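Local coordinates for carbohydrate binding protein, putative, cbp2D (Cellvibrio japonicus, PDB 7B21) that probably carries electrons through its covalently bound heme c, as the X183 cytochrome domain of a larger, probably polysaccharide-binding protein linked to reduction of lytic polysaccharide monooxygenases, at residues N12-Q17 / A21-D26; S50-D55 / S63-Q68. All coordinates share one frame; numbering follows the deposited sequence. Where two conformers were deposited one is given.

Contact 1. Residues N12-Q17 / A21-D26; sequences NLWNTQ and ACHGVD. With HEC (heme c), chain B.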
loop_
_atom_site.group_PDB
_atom_site.type_symbol
_atom_site.label_atom_id
_atom_site.label_comp_id
_atom_site.label_asym_id
_atom_site.label_seq_id
_atom_site.Cartn_x
_atom_site.Cartn_y
_atom_site.Cartn_z
ATOM N N ASN A 12 -0.774 5.712 9.316
ATOM C CA ASN A 12 -1.766 5.170 10.260
ATOM C C ASN A 12 -2.660 4.148 9.561
ATOM O O ASN A 12 -2.932 3.059 10.113
ATOM C CB ASN A 12 -2.639 6.285 10.824
ATOM C CG ASN A 12 -3.713 5.692 11.695
ATOM O OD1 ASN A 12 -3.385 5.018 12.659
ATOM N ND2 ASN A 12 -4.972 5.901 11.322
ATOM N N LEU A 13 -3.149 4.504 8.380
ATOM C CA LEU A 13 -4.041 3.589 7.631
ATOM C C LEU A 13 -3.315 2.298 7.254
ATOM O O LEU A 13 -3.961 1.250 7.156
ATOM C CB LEU A 13 -4.558 4.302 6.382
ATOM C CG LEU A 13 -5.550 5.422 6.653
ATOM C CD1 LEU A 13 -5.661 6.341 5.443
ATOM C CD2 LEU A 13 -6.921 4.836 7.014
ATOM N N TRP A 14 -2.020 2.349 7.073
ATOM C CA TRP A 14 -1.221 1.166 6.809
ATOM C C TRP A 14 -1.501 0.103 7.866
ATOM O O TRP A 14 -1.505 -1.111 7.571
ATOM C CB TRP A 14 0.245 1.585 6.816
ATOM C CG TRP A 14 1.179 0.453 6.634
ATOM C CD1 TRP A 14 1.880 -0.195 7.606
ATOM C CD2 TRP A 14 1.432 -0.260 5.411
ATOM N NE1 TRP A 14 2.550 -1.259 7.066
ATOM C CE2 TRP A 14 2.299 -1.305 5.724
ATOM C CE3 TRP A 14 1.032 -0.072 4.085
ATOM C CZ2 TRP A 14 2.720 -2.206 4.758
ATOM C CZ3 TRP A 14 1.460 -0.958 3.126
ATOM C CH2 TRP A 14 2.261 -2.039 3.477
ATOM N N ASN A 15 -1.633 0.549 9.121
ATOM C CA ASN A 15 -1.943 -0.362 10.227
ATOM C C ASN A 15 -3.443 -0.655 10.295
ATOM O O ASN A 15 -3.822 -1.827 10.388
ATOM C CB ASN A 15 -1.446 0.237 11.528
ATOM C CG ASN A 15 0.045 0.451 11.540
ATOM O OD1 ASN A 15 0.554 1.537 11.900
ATOM N ND2 ASN A 15 0.758 -0.549 11.169
ATOM N N THR A 16 -4.276 0.370 10.318
ATOM C CA THR A 16 -5.699 0.142 10.582
ATOM C C THR A 16 -6.388 -0.613 9.451
ATOM O O THR A 16 -7.377 -1.272 9.693
ATOM C CB THR A 16 -6.424 1.445 10.921
ATOM O OG1 THR A 16 -6.421 2.279 9.764
ATOM C CG2 THR A 16 -5.827 2.159 12.128
ATOM N N GLN A 17 -5.864 -0.502 8.236
ATOM C CA GLN A 17 -6.418 -1.244 7.082
ATOM C C GLN A 17 -5.746 -2.595 6.889
ATOM O O GLN A 17 -6.036 -3.254 5.899
ATOM C CB GLN A 17 -6.338 -0.387 5.843
ATOM C CG GLN A 17 -7.028 0.971 6.012
ATOM C CD GLN A 17 -8.385 1.043 6.686
ATOM O OE1 GLN A 17 -9.347 0.652 6.079
ATOM N NE2 GLN A 17 -8.455 1.500 7.946
ATOM N N ALA A 21 -0.131 -6.545 8.378
ATOM C CA ALA A 21 -0.119 -7.989 8.655
ATOM C C ALA A 21 0.666 -8.727 7.581
ATOM O O ALA A 21 1.486 -9.602 7.885
ATOM C CB ALA A 21 -1.526 -8.492 8.725
ATOM N N CYS A 22 0.396 -8.449 6.292
ATOM C CA CYS A 22 0.997 -9.196 5.203
ATOM C C CYS A 22 2.309 -8.576 4.745
ATOM O O CYS A 22 3.138 -9.302 4.219
ATOM C CB CYS A 22 0.045 -9.342 4.050
ATOM S SG CYS A 22 -1.382 -10.343 4.556
ATOM N N HIS A 23 2.448 -7.268 4.868
ATOM C CA HIS A 23 3.574 -6.546 4.249
ATOM C C HIS A 23 4.539 -5.981 5.286
ATOM O O HIS A 23 5.479 -5.280 4.894
ATOM C CB HIS A 23 3.038 -5.431 3.347
ATOM C CG HIS A 23 2.241 -5.921 2.187
ATOM N ND1 HIS A 23 2.760 -6.729 1.214
ATOM C CD2 HIS A 23 0.977 -5.639 1.779
ATOM C CE1 HIS A 23 1.822 -6.925 0.300
ATOM N NE2 HIS A 23 0.704 -6.261 0.592
ATOM N N GLY A 24 4.324 -6.259 6.568
ATOM C CA GLY A 24 5.211 -5.727 7.601
ATOM C C GLY A 24 5.102 -4.220 7.735
ATOM O O GLY A 24 4.137 -3.589 7.327
ATOM N N VAL A 25 6.109 -3.680 8.394
ATOM C CA VAL A 25 6.120 -2.218 8.679
ATOM C C VAL A 25 6.494 -1.406 7.449
ATOM O O VAL A 25 6.164 -0.229 7.387
ATOM C CB VAL A 25 7.046 -1.922 9.853
ATOM C CG1 VAL A 25 6.703 -2.685 11.069
ATOM C CG2 VAL A 25 8.491 -2.086 9.540
ATOM N N ASP A 26 7.185 -2.041 6.503
ATOM C CA ASP A 26 7.946 -1.310 5.469
ATOM C C ASP A 26 8.099 -2.169 4.214
ATOM O O ASP A 26 8.961 -1.865 3.408
ATOM C CB ASP A 26 9.318 -0.911 5.995
ATOM C CG ASP A 26 10.174 -2.117 6.339
ATOM O OD1 ASP A 26 9.675 -3.250 6.222
ATOM O OD2 ASP A 26 11.350 -1.911 6.736
HETATM FE FE HEC B . -0.965 -6.191 -0.450
HETATM C CHA HEC B . 0.682 -6.979 -3.319
HETATM C CHB HEC B . -0.366 -2.905 -0.992
HETATM C CHC HEC B . -2.838 -5.431 2.277
HETATM C CHD HEC B . -1.267 -9.493 0.264
HETATM N NA HEC B . -0.031 -5.165 -1.851
HETATM C C1A HEC B . 0.684 -5.654 -2.930
HETATM C C2A HEC B . 1.383 -4.605 -3.597
HETATM C C3A HEC B . 1.058 -3.461 -2.979
HETATM C C4A HEC B . 0.188 -3.810 -1.872
HETATM C CMA HEC B . 1.442 -2.060 -3.340
HETATM C CAA HEC B . 2.304 -4.765 -4.786
HETATM C CBA HEC B . 3.756 -5.021 -4.321
HETATM C CGA HEC B . 4.789 -5.068 -5.383
HETATM O O1A HEC B . 4.485 -4.864 -6.565
HETATM O O2A HEC B . 5.990 -5.269 -4.994
HETATM N NB HEC B . -1.524 -4.487 0.454
HETATM C C1B HEC B . -1.174 -3.216 0.084
HETATM C C2B HEC B . -1.785 -2.260 0.952
HETATM C C3B HEC B . -2.543 -2.951 1.853
HETATM C C4B HEC B . -2.313 -4.378 1.545
HETATM C CMB HEC B . -1.633 -0.777 0.873
HETATM C CAB HEC B . -3.440 -2.430 2.916
HETATM C CBB HEC B . -4.554 -1.555 2.410
HETATM N NC HEC B . -1.870 -7.232 0.976
HETATM C C1C HEC B . -2.558 -6.764 2.052
HETATM C C2C HEC B . -2.943 -7.821 2.932
HETATM C C3C HEC B . -2.423 -8.972 2.415
HETATM C C4C HEC B . -1.796 -8.619 1.177
HETATM C CMC HEC B . -3.671 -7.620 4.234
HETATM C CAC HEC B . -2.416 -10.347 3.002
HETATM C CBC HEC B . -3.710 -10.929 3.388
HETATM N ND HEC B . -0.474 -7.890 -1.387
HETATM C C1D HEC B . -0.714 -9.158 -0.960
HETATM C C2D HEC B . -0.335 -10.118 -1.986
HETATM C C3D HEC B . 0.151 -9.424 -3.019
HETATM C C4D HEC B . 0.119 -8.012 -2.621
HETATM C CMD HEC B . -0.477 -11.606 -1.860
HETATM C CAD HEC B . 0.519 -9.922 -4.377
HETATM C CBD HEC B . -0.722 -9.719 -5.337
HETATM C CGD HEC B . -0.554 -10.338 -6.690
HETATM O O1D HEC B . -0.082 -9.653 -7.633
HETATM O O2D HEC B . -0.900 -11.550 -6.827
#
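The indole of Trp-14 reaches from helix 7-16 to the side chain of His-23 and the backbone carbonyl of Gly-24, at the end of the CXXCH heme-attachment motif of a class I-type cytochrome c fold. Trp-14 and His-23 cross at about a right angle. The six-membered ring of the indole meets the base of the histidine side chain: CH2 of Trp-14 lies 3.5 Å from CB of His-23, which sits near the indole plane at the ring edge. The ring nitrogen is used on the same margin. Trp-14 NE1 donates to Gly-24 O at 2.8 Å, and the acceptor is only 3° out of the indole plane. The N-H...O angle of 141° makes it a bent bond; the donor lies in the carbonyl plane of Gly-24. Trp-14 turns CG anti to its own backbone nitrogen (chi1 177°), which carries the ring away from its helix toward segment 21-26. The bond and the CB contact together limit rotation of the indole. Gly-24 ends helix 19-23 with a positive phi, a backbone shape that glycine takes up easily, and its carbonyl is what the indole grips.

The same segment carries one of the two covalent heme links, Cys-22 SG to the heme CAC at 1.9 Å; Cys-19, which Trp-14 also touches, makes the other. The imidazole is an axial ligand of the iron, with His-23 NE2 2.0 Å from heme FE. On the far side of that ring, His-23 ND1 is hydrogen-bonded to Thr-38 O, which would hold the ring's rotation and may strengthen its donation to the metal. Phe-85 and Trp-89 also pack against the Trp-14 ring, the latter edge-to-face. Toward the porphyrin, Trp-14 CZ3 approaches the heme methyl CMB at 3.8 Å.

Contact 2. Residues S50-D55 / S63-Q68; sequences SRDTQD and SMWMPQ. With NA (sodium ion), chain C; HEC (heme c), chain B; EDO (1,2-ethanediol), chain E.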
loop_
_atom_site.group_PDB
_atom_site.type_symbol
_atom_site.label_atom_id
_atom_site.label_comp_id
_atom_site.label_asym_id
_atom_site.label_seq_id
_atom_site.Cartn_x
_atom_site.Cartn_y
_atom_site.Cartn_z
ATOM N N SER A 50 -1.180 -9.632 -10.303
ATOM C CA SER A 50 -1.137 -10.863 -11.131
ATOM C C SER A 50 -2.475 -11.161 -11.804
ATOM O O SER A 50 -2.466 -11.835 -12.821
ATOM C CB SER A 50 -0.676 -12.029 -10.328
ATOM O OG SER A 50 -1.576 -12.361 -9.297
ATOM N N ARG A 51 -3.588 -10.690 -11.280
ATOM C CA ARG A 51 -4.919 -10.946 -11.858
ATOM C C ARG A 51 -5.422 -9.764 -12.673
ATOM O O ARG A 51 -6.539 -9.835 -13.198
ATOM C CB ARG A 51 -5.927 -11.267 -10.760
ATOM C CG ARG A 51 -5.652 -12.539 -9.963
ATOM C CD ARG A 51 -6.721 -12.708 -8.840
ATOM N NE ARG A 51 -8.131 -12.496 -9.250
ATOM C CZ ARG A 51 -9.173 -12.108 -8.487
ATOM N NH1 ARG A 51 -9.081 -11.950 -7.174
ATOM N NH2 ARG A 51 -10.363 -11.973 -9.052
ATOM N N ASP A 52 -4.661 -8.689 -12.767
ATOM C CA ASP A 52 -5.094 -7.508 -13.522
ATOM C C ASP A 52 -4.681 -7.648 -14.986
ATOM O O ASP A 52 -3.831 -8.431 -15.326
ATOM C CB ASP A 52 -4.562 -6.238 -12.887
ATOM C CG ASP A 52 -5.405 -4.988 -13.096
ATOM O OD1 ASP A 52 -6.238 -4.945 -14.004
ATOM O OD2 ASP A 52 -5.206 -4.043 -12.295
ATOM N N THR A 53 -5.303 -6.814 -15.776
ATOM C CA THR A 53 -5.173 -6.731 -17.222
ATOM C C THR A 53 -4.355 -5.522 -17.624
ATOM O O THR A 53 -4.086 -5.397 -18.835
ATOM C CB THR A 53 -6.540 -6.638 -17.909
ATOM O OG1 THR A 53 -7.216 -5.501 -17.361
ATOM C CG2 THR A 53 -7.361 -7.884 -17.666
ATOM N N GLN A 54 -4.000 -4.646 -16.693
ATOM C CA GLN A 54 -3.173 -3.497 -17.081
ATOM C C GLN A 54 -2.475 -2.952 -15.840
ATOM O O GLN A 54 -2.792 -3.291 -14.701
ATOM C CB GLN A 54 -3.938 -2.427 -17.821
ATOM C CG GLN A 54 -4.818 -1.740 -16.837
ATOM C CD GLN A 54 -5.468 -0.508 -17.409
ATOM O OE1 GLN A 54 -6.462 -0.591 -18.124
ATOM N NE2 GLN A 54 -4.910 0.650 -17.083
ATOM N N ASP A 55 -1.518 -2.112 -16.124
ATOM C CA ASP A 55 -0.728 -1.410 -15.114
ATOM C C ASP A 55 -1.622 -0.346 -14.470
ATOM O O ASP A 55 -2.446 0.272 -15.129
ATOM C CB ASP A 55 0.444 -0.732 -15.782
ATOM C CG ASP A 55 1.476 -1.671 -16.358
ATOM O OD1 ASP A 55 1.502 -2.856 -15.946
ATOM O OD2 ASP A 55 2.282 -1.190 -17.149
ATOM N N SER A 63 -6.757 0.618 -4.313
ATOM C CA SER A 63 -8.237 0.647 -4.330
ATOM C C SER A 63 -8.775 -0.689 -4.849
ATOM O O SER A 63 -9.667 -1.255 -4.224
ATOM C CB SER A 63 -8.765 1.788 -5.154
ATOM O OG SER A 63 -8.520 3.012 -4.501
ATOM N N MET A 64 -8.266 -1.151 -5.983
ATOM C CA MET A 64 -8.801 -2.360 -6.630
ATOM C C MET A 64 -8.489 -3.638 -5.849
ATOM O O MET A 64 -9.341 -4.536 -5.798
ATOM C CB MET A 64 -8.172 -2.481 -8.007
ATOM C CG MET A 64 -8.637 -1.460 -9.003
ATOM S SD MET A 64 -7.797 -1.618 -10.610
ATOM C CE MET A 64 -8.535 -3.156 -11.181
ATOM N N TRP A 65 -7.291 -3.750 -5.296
ATOM C CA TRP A 65 -6.751 -5.070 -4.967
ATOM C C TRP A 65 -6.415 -5.247 -3.488
ATOM O O TRP A 65 -6.129 -6.396 -3.112
ATOM C CB TRP A 65 -5.518 -5.402 -5.810
ATOM C CG TRP A 65 -5.774 -5.447 -7.273
ATOM C CD1 TRP A 65 -5.356 -4.536 -8.198
ATOM C CD2 TRP A 65 -6.519 -6.439 -8.001
ATOM N NE1 TRP A 65 -5.778 -4.906 -9.456
ATOM C CE2 TRP A 65 -6.485 -6.063 -9.361
ATOM C CE3 TRP A 65 -7.111 -7.647 -7.622
ATOM C CZ2 TRP A 65 -7.086 -6.829 -10.348
ATOM C CZ3 TRP A 65 -7.659 -8.416 -8.620
ATOM C CH2 TRP A 65 -7.669 -8.004 -9.958
ATOM N N MET A 66 -6.393 -4.204 -2.670
ATOM C CA MET A 66 -5.864 -4.350 -1.305
ATOM C C MET A 66 -6.805 -3.691 -0.320
ATOM O O MET A 66 -7.507 -2.732 -0.629
ATOM C CB MET A 66 -4.465 -3.751 -1.213
ATOM C CG MET A 66 -3.438 -4.469 -2.082
ATOM S SD MET A 66 -3.041 -6.142 -1.515
ATOM C CE MET A 66 -2.920 -6.978 -3.080
ATOM N N PRO A 67 -6.849 -4.154 0.939
ATOM C CA PRO A 67 -6.176 -5.362 1.414
ATOM C C PRO A 67 -6.766 -6.596 0.741
ATOM O O PRO A 67 -7.962 -6.678 0.538
ATOM C CB PRO A 67 -6.464 -5.364 2.925
ATOM C CG PRO A 67 -7.798 -4.638 3.049
ATOM C CD PRO A 67 -7.731 -3.592 1.955
ATOM N N GLN A 68 -5.918 -7.539 0.410
ATOM C CA GLN A 68 -6.378 -8.728 -0.301
ATOM C C GLN A 68 -7.281 -9.516 0.649
ATOM O O GLN A 68 -6.917 -9.819 1.772
ATOM C CB GLN A 68 -5.147 -9.460 -0.832
ATOM C CG GLN A 68 -5.531 -10.597 -1.755
ATOM C CD GLN A 68 -4.503 -10.921 -2.812
ATOM O OE1 GLN A 68 -4.134 -10.110 -3.683
ATOM N NE2 GLN A 68 -4.075 -12.183 -2.807
HETATM NA NA NA C . -8.872 -1.479 -1.929
HETATM FE FE HEC B . -0.965 -6.191 -0.450
HETATM C CHA HEC B . 0.682 -6.979 -3.319
HETATM C CHB HEC B . -0.366 -2.905 -0.992
HETATM C CHC HEC B . -2.838 -5.431 2.277
HETATM C CHD HEC B . -1.267 -9.493 0.264
HETATM N NA HEC B . -0.031 -5.165 -1.851
HETATM C C1A HEC B . 0.684 -5.654 -2.930
HETATM C C2A HEC B . 1.383 -4.605 -3.597
HETATM C C3A HEC B . 1.058 -3.461 -2.979
HETATM C C4A HEC B . 0.188 -3.810 -1.872
HETATM C CMA HEC B . 1.442 -2.060 -3.340
HETATM C CAA HEC B . 2.304 -4.765 -4.786
HETATM C CBA HEC B . 3.756 -5.021 -4.321
HETATM C CGA HEC B . 4.789 -5.068 -5.383
HETATM O O1A HEC B . 4.485 -4.864 -6.565
HETATM O O2A HEC B . 5.990 -5.269 -4.994
HETATM N NB HEC B . -1.524 -4.487 0.454
HETATM C C1B HEC B . -1.174 -3.216 0.084
HETATM C C2B HEC B . -1.785 -2.260 0.952
HETATM C C3B HEC B . -2.543 -2.951 1.853
HETATM C C4B HEC B . -2.313 -4.378 1.545
HETATM C CMB HEC B . -1.633 -0.777 0.873
HETATM C CAB HEC B . -3.440 -2.430 2.916
HETATM C CBB HEC B . -4.554 -1.555 2.410
HETATM N NC HEC B . -1.870 -7.232 0.976
HETATM C C1C HEC B . -2.558 -6.764 2.052
HETATM C C2C HEC B . -2.943 -7.821 2.932
HETATM C C3C HEC B . -2.423 -8.972 2.415
HETATM C C4C HEC B . -1.796 -8.619 1.177
HETATM C CMC HEC B . -3.671 -7.620 4.234
HETATM C CAC HEC B . -2.416 -10.347 3.002
HETATM C CBC HEC B . -3.710 -10.929 3.388
HETATM N ND HEC B . -0.474 -7.890 -1.387
HETATM C C1D HEC B . -0.714 -9.158 -0.960
HETATM C C2D HEC B . -0.335 -10.118 -1.986
HETATM C C3D HEC B . 0.151 -9.424 -3.019
HETATM C C4D HEC B . 0.119 -8.012 -2.621
HETATM C CMD HEC B . -0.477 -11.606 -1.860
HETATM C CAD HEC B . 0.519 -9.922 -4.377
HETATM C CBD HEC B . -0.722 -9.719 -5.337
HETATM C CGD HEC B . -0.554 -10.338 -6.690
HETATM O O1D HEC B . -0.082 -9.653 -7.633
HETATM O O2D HEC B . -0.900 -11.550 -6.827
HETATM C C1 EDO E . 3.875 -3.636 -18.601
HETATM O O1 EDO E . 3.505 -2.468 -19.282
HETATM C C2 EDO E . 2.856 -4.711 -18.724
HETATM O O2 EDO E . 1.546 -4.383 -18.303
#
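The loop 50-55 runs past the end of helix 58-65 without regular backbone pairing, the nearest CA atoms being those of Asp-52 and Trp-65, 9.0 Å apart, so side chains span the gap. Trp-65 carries most of it. Its NE1 donates to Asp-52 OD2 at 3.0 Å with an N-H...O angle of 160°, and the oxygen lies close to the indole plane. The carboxylate, in contrast, is met from above its own plane, 55° out of it. Asp-52 OD2 is shared with Arg-56 in a salt bridge, while OD1 accepts from the Thr-53 backbone nitrogen, so both oxygens are engaged and the carboxylate is probably stabilised as an anion. Met-64, its chain bent at the last torsion, brings its methyl CE to 3.6 Å from Asp-52 OD2.

At the six-membered end of the indole, Arg-51 CB lies 3.8 Å from Trp-65 CH2. The arginine chain bends at chi3 and places its guanidinium with one face over Trp-65 CZ3, the two planes 74° apart; the indole therefore offers its edge to that face, and this is not a parallel stack. His-49 stacks on the indole.

Both segments also reach the bound groups: Ser-50 at the start of its loop, Met-66 just after the helix. Ser-50 uses both N and OG on one heme propionate, with its nitrogen 2.9 Å from O1D. Met-66 SD binds the heme FE at 2.3 Å, trans to His-23. Met-66 O and Ser-63 O also ligate sodium, whose shell is completed by Ile-62, Glu-71 and Cys-74 carbonyls. A methionine loop following a helix and supplying the sixth ligand is typical of His/Met-coordinated cytochrome c domains.

In the fold
Contact 1 is buried, whereas contact 2 is only partly so, with Arg-51 exposed; their centres lie about 17 Å apart on opposite sides of the chain's centre. They follow one another along the chain and share no helix: 12-17/21-26 joins helices 7-16 and 19-23, while 50-55/63-68 sets a loop against helix 58-65. A tryptophan ring nitrogen donates in each, to a backbone carbonyl in contact 1 but in contact 2 to the carboxylate of Asp-52, which also pairs with Arg-56. Heme c connects them, since each supplies one axial ligand. Gln-17 O also packs 3.6 Å from Pro-67 CG. One of the two covalent heme links lies in contact 1; propionate and sodium binding belong to contact 2.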